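Local coordinates for competence damage-inducible protein A (PDB 5VU3), which is of unknown function but belongs to the CinA (competence-damaged protein) family, some of whose members are nicotinamide-nucleotide amidases, at residues A15-K20 with S160-V165; R71-S76 with T92-S97; G122-T127 with R142-G147. All blocks are in the same frame, centred on the assembly; numbering follows the deposited sequence.

Interaction 1 (A15-K20 with S160-V165)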
ATOM      1  N   ALA A  15       4.476 -15.986   0.392  1.00 19.87           N
ATOM      2  CA  ALA A  15       5.028 -15.994   1.746  1.00 19.07           C
ATOM      3  C   ALA A  15       6.421 -16.611   1.781  1.00 21.09           C
ATOM      4  O   ALA A  15       7.304 -16.133   2.504  1.00 19.38           O
ATOM      5  CB  ALA A  15       4.092 -16.743   2.698  1.00 21.79           C
ATOM      6  N   GLU A  16       6.638 -17.684   1.018  1.00 18.47           N
ATOM      7  CA  GLU A  16       7.980 -18.245   0.917  1.00 19.09           C
ATOM      8  C   GLU A  16       8.949 -17.243   0.301  1.00 16.10           C
ATOM      9  O   GLU A  16      10.113 -17.145   0.721  1.00 18.99           O
ATOM     10  CB  GLU A  16       7.941 -19.523   0.082  1.00 18.35           C
ATOM     11  CG  GLU A  16       7.396 -20.750   0.802  1.00 18.87           C
ATOM     12  CD  GLU A  16       7.384 -21.970  -0.097  1.00 23.76           C
ATOM     13  OE1 GLU A  16       8.204 -22.883   0.134  1.00 21.30           O
ATOM     14  OE2 GLU A  16       6.557 -22.004  -1.041  1.00 20.06           O
ATOM     15  N   LEU A  17       8.487 -16.505  -0.707  1.00 14.91           N
ATOM     16  CA  LEU A  17       9.332 -15.529  -1.393  1.00 18.23           C
ATOM     17  C   LEU A  17       9.686 -14.358  -0.481  1.00 19.82           C
ATOM     18  O   LEU A  17      10.826 -13.884  -0.483  1.00 18.95           O
ATOM     19  CB  LEU A  17       8.623 -15.029  -2.652  1.00 18.80           C
ATOM     20  CG  LEU A  17       8.513 -15.990  -3.831  1.00 19.39           C
ATOM     21  CD1 LEU A  17       7.653 -15.366  -4.946  1.00 18.98           C
ATOM     22  CD2 LEU A  17       9.904 -16.338  -4.362  1.00 21.04           C
ATOM     23  N   THR A  18       8.712 -13.850   0.281  1.00 17.13           N
ATOM     24  CA  THR A  18       9.028 -12.720   1.151  1.00 20.44           C
ATOM     25  C   THR A  18       9.937 -13.147   2.298  1.00 22.32           C
ATOM     26  O   THR A  18      10.769 -12.354   2.762  1.00 23.10           O
ATOM     27  CB  THR A  18       7.748 -12.057   1.676  1.00 21.42           C
ATOM     28  OG1 THR A  18       6.986 -12.982   2.467  1.00 22.67           O
ATOM     29  CG2 THR A  18       6.895 -11.531   0.513  1.00 18.40           C
ATOM     30  N   LYS A  19       9.829 -14.399   2.745  1.00 21.83           N
ATOM     31  CA  LYS A  19      10.801 -14.909   3.710  1.00 23.45           C
ATOM     32  C   LYS A  19      12.196 -14.984   3.097  1.00 22.44           C
ATOM     33  O   LYS A  19      13.183 -14.560   3.717  1.00 22.40           O
ATOM     34  CB  LYS A  19      10.362 -16.278   4.226  1.00 22.42           C
ATOM     35  CG  LYS A  19      11.278 -16.863   5.281  1.00 32.15           C
ATOM     36  CD  LYS A  19      10.701 -18.166   5.812  1.00 40.50           C
ATOM     37  CE  LYS A  19      11.520 -18.716   6.963  1.00 47.40           C
ATOM     38  NZ  LYS A  19      10.976 -20.030   7.405  1.00 50.21           N
ATOM     39  N   LYS A  20      12.297 -15.515   1.874  1.00 21.79           N
ATOM     40  CA  LYS A  20      13.584 -15.555   1.184  1.00 27.53           C
ATOM     41  C   LYS A  20      14.143 -14.150   0.993  1.00 26.54           C
ATOM     42  O   LYS A  20      15.332 -13.899   1.222  1.00 27.72           O
ATOM     43  CB  LYS A  20      13.433 -16.241  -0.174  1.00 27.17           C
ATOM     44  CG  LYS A  20      13.576 -17.752  -0.179  1.00 34.87           C
ATOM     45  CD  LYS A  20      12.884 -18.338  -1.403  1.00 39.95           C
ATOM     46  CE  LYS A  20      13.615 -19.551  -1.954  1.00 54.64           C
ATOM     47  NZ  LYS A  20      14.591 -19.166  -3.014  1.00 61.18           N
ATOM     48  N   SER A 160       6.877 -10.067  -9.333  1.00 16.71           N
ATOM     49  CA  SER A 160       7.813  -9.021  -8.917  1.00 16.51           C
ATOM     50  C   SER A 160       8.737  -9.521  -7.818  1.00 21.49           C
ATOM     51  O   SER A 160       9.935  -9.210  -7.811  1.00 19.60           O
ATOM     52  CB  SER A 160       7.060  -7.767  -8.453  1.00 16.87           C
ATOM     53  OG  SER A 160       6.401  -7.968  -7.207  1.00 17.25           O
ATOM     54  N   LEU A 161       8.199 -10.324  -6.893  1.00 17.34           N
ATOM     55  CA  LEU A 161       8.998 -10.825  -5.781  1.00 19.35           C
ATOM     56  C   LEU A 161       9.956 -11.920  -6.231  1.00 20.28           C
ATOM     57  O   LEU A 161      11.114 -11.955  -5.795  1.00 19.97           O
ATOM     58  CB  LEU A 161       8.071 -11.350  -4.680  1.00 18.18           C
ATOM     59  CG  LEU A 161       7.262 -10.258  -3.969  1.00 20.86           C
ATOM     60  CD1 LEU A 161       6.058 -10.870  -3.235  1.00 18.18           C
ATOM     61  CD2 LEU A 161       8.161  -9.496  -2.998  1.00 21.94           C
ATOM     62  N   ALA A 162       9.481 -12.845  -7.073  1.00 18.84           N
ATOM     63  CA  ALA A 162      10.324 -13.955  -7.510  1.00 16.90           C
ATOM     64  C   ALA A 162      11.526 -13.451  -8.293  1.00 20.90           C
ATOM     65  O   ALA A 162      12.649 -13.943  -8.118  1.00 19.88           O
ATOM     66  CB  ALA A 162       9.508 -14.931  -8.359  1.00 17.73           C
ATOM     67  N   GLU A 163      11.305 -12.467  -9.163  1.00 18.03           N
ATOM     68  CA  GLU A 163      12.405 -11.897  -9.926  1.00 19.77           C
ATOM     69  C   GLU A 163      13.417 -11.211  -9.020  1.00 21.20           C
ATOM     70  O   GLU A 163      14.627 -11.366  -9.209  1.00 25.43           O
ATOM     71  CB  GLU A 163      11.852 -10.922 -10.963  1.00 24.03           C
ATOM     72  CG  GLU A 163      11.085 -11.617 -12.072  1.00 32.05           C
ATOM     73  CD  GLU A 163      11.826 -12.841 -12.584  1.00 41.82           C
ATOM     74  OE1 GLU A 163      12.768 -12.654 -13.383  1.00 41.42           O
ATOM     75  OE2 GLU A 163      11.478 -13.977 -12.182  1.00 45.16           O
ATOM     76  N   LEU A 164      12.945 -10.434  -8.041  1.00 20.91           N
ATOM     77  CA  LEU A 164      13.873  -9.750  -7.145  1.00 22.64           C
ATOM     78  C   LEU A 164      14.701 -10.746  -6.347  1.00 22.72           C
ATOM     79  O   LEU A 164      15.907 -10.549  -6.160  1.00 23.47           O
ATOM     80  CB  LEU A 164      13.122  -8.814  -6.195  1.00 21.10           C
ATOM     81  CG  LEU A 164      14.055  -7.984  -5.299  1.00 19.78           C
ATOM     82  CD1 LEU A 164      15.085  -7.228  -6.150  1.00 21.36           C
ATOM     83  CD2 LEU A 164      13.281  -7.007  -4.404  1.00 17.95           C
ATOM     84  N   VAL A 165      14.070 -11.817  -5.858  1.00 23.62           N
ATOM     85  CA  VAL A 165      14.809 -12.836  -5.114  1.00 25.54           C
ATOM     86  C   VAL A 165      15.946 -13.385  -5.966  1.00 31.91           C
ATOM     87  O   VAL A 165      17.092 -13.499  -5.514  1.00 34.73           O
ATOM     88  CB  VAL A 165      13.862 -13.957  -4.645  1.00 22.16           C
ATOM     89  CG1 VAL A 165      14.667 -15.173  -4.203  1.00 28.08           C
ATOM     90  CG2 VAL A 165      12.992 -13.459  -3.500  1.00 21.73           C
TER

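Interaction 2 (R71-S76 with T92-S97)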
ATOM      1  N   ARG A  71       3.484  14.232 -10.119  1.00 29.54           N
ATOM      2  CA  ARG A  71       3.659  15.157  -9.006  1.00 31.02           C
ATOM      3  C   ARG A  71       4.435  14.522  -7.853  1.00 28.95           C
ATOM      4  O   ARG A  71       5.330  15.159  -7.281  1.00 27.43           O
ATOM      5  CB  ARG A  71       2.290  15.641  -8.538  1.00 30.89           C
ATOM      6  CG  ARG A  71       2.296  16.958  -7.802  1.00 40.28           C
ATOM      7  CD  ARG A  71       0.893  17.273  -7.311  1.00 49.38           C
ATOM      8  NE  ARG A  71       0.310  16.127  -6.618  1.00 51.79           N
ATOM      9  CZ  ARG A  71      -0.644  15.353  -7.128  1.00 51.20           C
ATOM     10  NH1 ARG A  71      -1.125  15.614  -8.339  1.00 42.83           N
ATOM     11  NH2 ARG A  71      -1.109  14.321  -6.434  1.00 51.84           N
ATOM     12  N   ILE A  72       4.114  13.277  -7.505  1.00 24.05           N
ATOM     13  CA  ILE A  72       4.759  12.628  -6.365  1.00 24.04           C
ATOM     14  C   ILE A  72       6.092  12.016  -6.769  1.00 24.35           C
ATOM     15  O   ILE A  72       7.096  12.156  -6.062  1.00 27.85           O
ATOM     16  CB  ILE A  72       3.832  11.565  -5.749  1.00 22.98           C
ATOM     17  CG1 ILE A  72       2.500  12.183  -5.321  1.00 28.21           C
ATOM     18  CG2 ILE A  72       4.524  10.883  -4.569  1.00 25.18           C
ATOM     19  CD1 ILE A  72       1.522  11.174  -4.775  1.00 28.79           C
ATOM     20  N   LEU A  73       6.120  11.316  -7.898  1.00 21.02           N
ATOM     21  CA  LEU A  73       7.284  10.555  -8.315  1.00 23.88           C
ATOM     22  C   LEU A  73       8.076  11.230  -9.426  1.00 29.38           C
ATOM     23  O   LEU A  73       9.040  10.642  -9.921  1.00 36.40           O
ATOM     24  CB  LEU A  73       6.860   9.154  -8.762  1.00 23.82           C
ATOM     25  CG  LEU A  73       6.364   8.207  -7.664  1.00 29.41           C
ATOM     26  CD1 LEU A  73       5.859   6.894  -8.252  1.00 29.74           C
ATOM     27  CD2 LEU A  73       7.458   7.947  -6.631  1.00 31.19           C
ATOM     28  N   GLY A  74       7.697  12.436  -9.834  1.00 30.53           N
ATOM     29  CA  GLY A  74       8.484  13.158 -10.820  1.00 29.99           C
ATOM     30  C   GLY A  74       8.596  12.460 -12.155  1.00 31.26           C
ATOM     31  O   GLY A  74       9.575  12.674 -12.881  1.00 33.89           O
ATOM     32  N   VAL A  75       7.624  11.619 -12.498  1.00 22.91           N
ATOM     33  CA  VAL A  75       7.593  11.021 -13.826  1.00 25.47           C
ATOM     34  C   VAL A  75       7.389  12.122 -14.857  1.00 28.86           C
ATOM     35  O   VAL A  75       6.523  12.993 -14.698  1.00 26.33           O
ATOM     36  CB  VAL A  75       6.494   9.953 -13.909  1.00 23.86           C
ATOM     37  CG1 VAL A  75       6.282   9.502 -15.357  1.00 24.39           C
ATOM     38  CG2 VAL A  75       6.837   8.761 -13.000  1.00 23.40           C
ATOM     39  N   SER A  76       8.201  12.097 -15.911  1.00 27.08           N
ATOM     40  CA  SER A  76       8.157  13.141 -16.924  1.00 32.10           C
ATOM     41  C   SER A  76       6.859  13.069 -17.723  1.00 29.24           C
ATOM     42  O   SER A  76       6.473  11.987 -18.177  1.00 28.17           O
ATOM     43  CB  SER A  76       9.353  13.010 -17.860  1.00 37.28           C
ATOM     44  OG  SER A  76       9.138  13.753 -19.042  1.00 42.23           O
ATOM     45  N   THR A  92      10.781   2.645 -14.852  1.00 23.98           N
ATOM     46  CA  THR A  92      12.150   3.037 -14.537  1.00 21.19           C
ATOM     47  C   THR A  92      12.166   4.326 -13.724  1.00 22.41           C
ATOM     48  O   THR A  92      12.859   4.427 -12.703  1.00 23.43           O
ATOM     49  CB  THR A  92      12.964   3.204 -15.821  1.00 20.37           C
ATOM     50  OG1 THR A  92      13.136   1.925 -16.444  1.00 23.43           O
ATOM     51  CG2 THR A  92      14.338   3.794 -15.506  1.00 22.37           C
ATOM     52  N   GLU A  93      11.398   5.327 -14.162  1.00 21.67           N
ATOM     53  CA  GLU A  93      11.381   6.599 -13.448  1.00 21.18           C
ATOM     54  C   GLU A  93      10.684   6.455 -12.103  1.00 20.23           C
ATOM     55  O   GLU A  93      11.100   7.068 -11.112  1.00 20.27           O
ATOM     56  CB  GLU A  93      10.704   7.678 -14.304  1.00 25.34           C
ATOM     57  CG  GLU A  93      11.423   7.978 -15.624  1.00 28.02           C
ATOM     58  CD  GLU A  93      10.678   8.970 -16.518  1.00 30.16           C
ATOM     59  OE1 GLU A  93       9.611   9.483 -16.117  1.00 30.84           O
ATOM     60  OE2 GLU A  93      11.165   9.236 -17.637  1.00 32.71           O
ATOM     61  N   MET A  94       9.615   5.652 -12.051  1.00 16.73           N
ATOM     62  CA  MET A  94       8.927   5.411 -10.786  1.00 18.96           C
ATOM     63  C   MET A  94       9.854   4.758  -9.775  1.00 22.09           C
ATOM     64  O   MET A  94       9.883   5.150  -8.600  1.00 21.96           O
ATOM     65  CB  MET A  94       7.706   4.518 -11.011  1.00 17.57           C
ATOM     66  CG  MET A  94       6.535   5.174 -11.726  1.00 21.39           C
ATOM     67  SD  MET A  94       5.239   3.943 -12.036  1.00 22.03           S
ATOM     68  CE  MET A  94       4.688   3.526 -10.372  1.00 22.70           C
ATOM     69  N   ALA A  95      10.618   3.751 -10.213  1.00 20.39           N
ATOM     70  CA  ALA A  95      11.480   3.020  -9.290  1.00 20.08           C
ATOM     71  C   ALA A  95      12.616   3.899  -8.778  1.00 19.21           C
ATOM     72  O   ALA A  95      12.976   3.831  -7.600  1.00 21.61           O
ATOM     73  CB  ALA A  95      12.032   1.767  -9.967  1.00 22.63           C
ATOM     74  N   ALA A  96      13.196   4.724  -9.653  1.00 20.76           N
ATOM     75  CA  ALA A  96      14.278   5.604  -9.231  1.00 23.76           C
ATOM     76  C   ALA A  96      13.787   6.618  -8.206  1.00 21.29           C
ATOM     77  O   ALA A  96      14.466   6.891  -7.209  1.00 24.67           O
ATOM     78  CB  ALA A  96      14.880   6.317 -10.446  1.00 23.59           C
ATOM     79  N   SER A  97      12.608   7.187  -8.437  1.00 19.86           N
ATOM     80  CA  SER A  97      12.097   8.223  -7.548  1.00 22.52           C
ATOM     81  C   SER A  97      11.714   7.652  -6.182  1.00 23.98           C
ATOM     82  O   SER A  97      12.072   8.221  -5.144  1.00 23.01           O
ATOM     83  CB  SER A  97      10.904   8.915  -8.199  1.00 25.34           C
ATOM     84  OG  SER A  97      10.223   9.733  -7.265  1.00 32.70           O
TER

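Interaction 3 (G122-T127 with R142-G147)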
ATOM      1  N   GLY A 122      -5.176   0.864 -26.801  1.00 45.90           N
ATOM      2  CA  GLY A 122      -5.462  -0.488 -27.219  1.00 42.77           C
ATOM      3  C   GLY A 122      -4.659  -1.564 -26.522  1.00 36.28           C
ATOM      4  O   GLY A 122      -4.906  -2.748 -26.778  1.00 36.20           O
ATOM      5  N   THR A 123      -3.708  -1.197 -25.661  1.00 31.42           N
ATOM      6  CA  THR A 123      -2.915  -2.183 -24.933  1.00 33.15           C
ATOM      7  C   THR A 123      -3.823  -3.134 -24.165  1.00 33.98           C
ATOM      8  O   THR A 123      -4.749  -2.700 -23.476  1.00 32.25           O
ATOM      9  CB  THR A 123      -1.956  -1.480 -23.965  1.00 34.01           C
ATOM     10  OG1 THR A 123      -1.006  -0.710 -24.708  1.00 37.22           O
ATOM     11  CG2 THR A 123      -1.215  -2.503 -23.101  1.00 33.48           C
ATOM     12  N   ALA A 124      -3.541  -4.432 -24.282  1.00 31.74           N
ATOM     13  CA  ALA A 124      -4.414  -5.455 -23.721  1.00 31.57           C
ATOM     14  C   ALA A 124      -4.447  -5.402 -22.200  1.00 26.35           C
ATOM     15  O   ALA A 124      -3.418  -5.224 -21.541  1.00 24.10           O
ATOM     16  CB  ALA A 124      -3.957  -6.845 -24.166  1.00 28.91           C
ATOM     17  N   ALA A 125      -5.645  -5.580 -21.642  1.00 25.22           N
ATOM     18  CA  ALA A 125      -5.765  -5.821 -20.211  1.00 25.73           C
ATOM     19  C   ALA A 125      -4.877  -6.994 -19.823  1.00 25.94           C
ATOM     20  O   ALA A 125      -4.733  -7.957 -20.580  1.00 27.03           O
ATOM     21  CB  ALA A 125      -7.225  -6.107 -19.842  1.00 22.80           C
ATOM     22  N   GLY A 126      -4.249  -6.898 -18.653  1.00 23.46           N
ATOM     23  CA  GLY A 126      -3.299  -7.898 -18.217  1.00 22.61           C
ATOM     24  C   GLY A 126      -1.855  -7.584 -18.552  1.00 20.23           C
ATOM     25  O   GLY A 126      -0.965  -8.336 -18.143  1.00 20.19           O
ATOM     26  N   THR A 127      -1.597  -6.512 -19.297  1.00 21.14           N
ATOM     27  CA  THR A 127      -0.233  -6.093 -19.606  1.00 23.22           C
ATOM     28  C   THR A 127       0.325  -5.308 -18.432  1.00 22.32           C
ATOM     29  O   THR A 127      -0.253  -4.288 -18.037  1.00 22.14           O
ATOM     30  CB  THR A 127      -0.203  -5.222 -20.860  1.00 26.11           C
ATOM     31  OG1 THR A 127      -0.833  -5.907 -21.949  1.00 22.76           O
ATOM     32  CG2 THR A 127       1.239  -4.887 -21.220  1.00 22.88           C
ATOM     33  N   ARG A 142       8.281  -6.517 -19.368  1.00 23.70           N
ATOM     34  CA  ARG A 142       6.917  -6.299 -19.828  1.00 23.00           C
ATOM     35  C   ARG A 142       6.251  -7.661 -19.924  1.00 21.30           C
ATOM     36  O   ARG A 142       6.758  -8.544 -20.621  1.00 20.97           O
ATOM     37  CB  ARG A 142       6.905  -5.588 -21.188  1.00 25.84           C
ATOM     38  CG  ARG A 142       5.529  -5.468 -21.814  1.00 31.86           C
ATOM     39  CD  ARG A 142       5.619  -4.836 -23.199  1.00 40.64           C
ATOM     40  NE  ARG A 142       5.792  -3.391 -23.114  1.00 43.96           N
ATOM     41  CZ  ARG A 142       4.788  -2.519 -23.112  1.00 45.39           C
ATOM     42  NH1 ARG A 142       3.535  -2.948 -23.202  1.00 43.14           N
ATOM     43  NH2 ARG A 142       5.040  -1.216 -23.027  1.00 43.48           N
ATOM     44  N   VAL A 143       5.140  -7.844 -19.211  1.00 19.42           N
ATOM     45  CA  VAL A 143       4.509  -9.154 -19.075  1.00 19.20           C
ATOM     46  C   VAL A 143       3.027  -9.048 -19.400  1.00 20.93           C
ATOM     47  O   VAL A 143       2.375  -8.053 -19.063  1.00 25.19           O
ATOM     48  CB  VAL A 143       4.702  -9.737 -17.660  1.00 16.60           C
ATOM     49  CG1 VAL A 143       4.098 -11.138 -17.566  1.00 19.30           C
ATOM     50  CG2 VAL A 143       6.176  -9.765 -17.276  1.00 17.27           C
ATOM     51  N   LEU A 144       2.496 -10.075 -20.061  1.00 21.79           N
ATOM     52  CA  LEU A 144       1.062 -10.229 -20.246  1.00 18.70           C
ATOM     53  C   LEU A 144       0.587 -11.373 -19.362  1.00 18.48           C
ATOM     54  O   LEU A 144       1.017 -12.516 -19.549  1.00 19.32           O
ATOM     55  CB  LEU A 144       0.716 -10.509 -21.705  1.00 22.87           C
ATOM     56  CG  LEU A 144      -0.758 -10.840 -21.922  1.00 27.07           C
ATOM     57  CD1 LEU A 144      -1.596  -9.583 -21.737  1.00 26.87           C
ATOM     58  CD2 LEU A 144      -0.993 -11.436 -23.304  1.00 26.89           C
ATOM     59  N   PHE A 145      -0.297 -11.065 -18.414  1.00 16.37           N
ATOM     60  CA  PHE A 145      -0.899 -12.055 -17.525  1.00 17.52           C
ATOM     61  C   PHE A 145      -2.318 -12.392 -17.978  1.00 20.75           C
ATOM     62  O   PHE A 145      -3.071 -11.509 -18.404  1.00 18.89           O
ATOM     63  CB  PHE A 145      -0.952 -11.538 -16.088  1.00 15.49           C
ATOM     64  CG  PHE A 145       0.393 -11.281 -15.474  1.00 19.43           C
ATOM     65  CD1 PHE A 145       1.127 -12.324 -14.922  1.00 21.20           C
ATOM     66  CD2 PHE A 145       0.918  -9.991 -15.432  1.00 20.17           C
ATOM     67  CE1 PHE A 145       2.364 -12.093 -14.345  1.00 20.74           C
ATOM     68  CE2 PHE A 145       2.152  -9.747 -14.859  1.00 17.78           C
ATOM     69  CZ  PHE A 145       2.880 -10.802 -14.314  1.00 18.55           C
ATOM     70  N   SER A 146      -2.695 -13.661 -17.845  1.00 20.26           N
ATOM     71  CA  SER A 146      -4.050 -14.083 -18.172  1.00 21.47           C
ATOM     72  C   SER A 146      -4.981 -13.898 -16.972  1.00 21.08           C
ATOM     73  O   SER A 146      -4.543 -13.738 -15.828  1.00 21.35           O
ATOM     74  CB  SER A 146      -4.070 -15.551 -18.615  1.00 20.38           C
ATOM     75  OG  SER A 146      -3.794 -16.412 -17.518  1.00 23.97           O
ATOM     76  N   GLY A 147      -6.283 -13.903 -17.256  1.00 22.39           N
ATOM     77  CA  GLY A 147      -7.307 -13.900 -16.224  1.00 24.97           C
ATOM     78  C   GLY A 147      -7.879 -12.522 -15.965  1.00 22.36           C
ATOM     79  O   GLY A 147      -7.636 -11.560 -16.697  1.00 23.78           O
TER
HETATM   80  O   HOH W   1       1.912  -0.702 -23.042  1.00 41.64           O

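Interaction 1 (A15-K20 with S160-V165)
Leu17 and Thr18 pack against Leu161, Ala162 and Val165 in a buried, apolar helix-helix contact. It joins helix 14-28, near its start, to helix 149-167, near the C-terminal end of the chain. Over these segments the helices run in roughly the same direction, with an angle of 34° and axes 9.5 Å apart. Leu17 does most of the touching. Its CG stands anti to its own carbonyl carbon (chi1 -72°), and the branched end faces the other helix. Leu17 CD1 meets Ala162 CB at 3.9 Å and Leu161 CB at 4.0 Å. Leu17 CD2 lies over the backbone at Ala162 CA, 4.0 Å away. Val165 reaches back with CG2, which comes 3.7 Å from the carbonyl O of Leu17. Thr18 adds its methyl, CG2, at 3.9 Å from Leu161 CD1. The hydroxyl of Thr18 bonds instead to Glu50. At the margin the bent chain of Lys20 crosses Val165 at about a right angle. Leu161 and Val165 also touch Leu21, one turn on from Leu17. No hydrogen bond links the two segments. Their cohesion therefore comes from the fit of aliphatic groups and from hiding them from water.

Interaction 2 (R71-S76 with T92-S97)
Glu93 meets Val75 and Ser76, and Ser97, one turn on along helix 88-101, meets Leu73. Met94 lies beside Glu93 and meets Leu73 and Val75. The chain of Glu93 is extended beyond CG and crosses Val75 at about a right angle. Its OE1 accepts from Ser76 N at 3.0 Å, with an N-H...O angle of 161°. The N-H comes to the syn side of OE1, 27° out of the carboxylate plane. The same oxygen lies 3.4 Å from Val75 CG1. OE2 is held by the hydroxyl of Thr79, so both carboxylate oxygens have partners, which should limit rotation of the group. Ser76 is the N-cap of helix 77-83, and its OG makes weak bonds to Glu78 N and Thr79 N. Glu93 thus grips the start of that helix, where its negative charge would probably be favoured by the helix dipole.

Met94 presents its CG to two aliphatic branches. Leu73 CD1 is 3.9 Å from Met94 CG, and Val75 CG2 is 3.8 Å from it. Both side chains approach Met94 at a slant. Ser97 OG, anti to its own backbone N (chi1 168°), comes 3.4 Å from Leu73 CD2. It also lies 3.0 Å from Leu73 O, a weak bond at most. Gly74 carries the positive phi with which the chain leaves helix 66-73.

Around the contact, Leu73 also touches Leu61 of strand 57-63, and Met94 touches Ala109 of strand 106-112. Helix 88-101 lies against the sheet. The turn between helices 66-73 and 77-83 packs on helix 88-101, and Ile72 beside the turn packs on Ile101 of the second subunit.

Interaction 3 (G122-T127 with R142-G147)
The Phe145 ring has Gly126 O at its edge, near its plane, 3.7 Å from Phe145 CD2. One face of the ring carries Val143 CG1, 3.5 Å above the plane and offset toward the rim. Helix 149-167 also touches the Phe145 side chain, through Val152 and Ala156. The second flat group is the Arg142 guanidinium. A water lies in its plane at the edge and accepts from Arg142 NH1 at 2.8 Å; it also donates a weak bond to Thr123 OG1. Thr127 CG2 approaches the guanidinium obliquely, 3.6 Å from Arg142 NH1.

Between these groups the backbones pair. Phe145 N donates to Gly126 O at 2.8 Å, and the bond is nearly straight (177°), though the donor stands above the carbonyl plane. Thr127 and Leu144 form an antiparallel, non-hydrogen-bonded pair at the end of the hairpin of strands 127-134 and 137-144. Thr127 CA makes a CA-H...O contact with Val143 O at 3.3 Å. Leu144 CD1 touches Ala125 O, at 3.7 Å, and also Thr127 OG1.

Ala124 to Thr127 form a type II turn with Gly126 at its third position. Ala124 O accepts from both Thr127 N and Thr127 OG1, the latter at 2.7 Å, and both donors come from the same face of the carbonyl. One backbone bond thus joins the segments, and side-chain packing adds to it; the Ala124 O bonds shape the turn.

Interactions 1 and 2 lie on opposite sides of the chain's centre, with their centres about 24 Å apart. Helix 149-167 and helix 88-101, which carry them, cover opposite faces of the sheet. Interaction 3 is at one end of that sheet, on one of its two edge strands, 137-144. This strand leads directly into helix 149-167, so interactions 1 and 3 share a continuous piece of chain. Interaction 1 is the most buried, has no hydrogen bond across its segments and is mainly aliphatic. Interaction 2 is partly buried and mixes aliphatic packing with a carboxylate-to-backbone bond beside the subunit interface. Interaction 3 is more exposed and combines a backbone bond, side-chain packing and a partly weak water link.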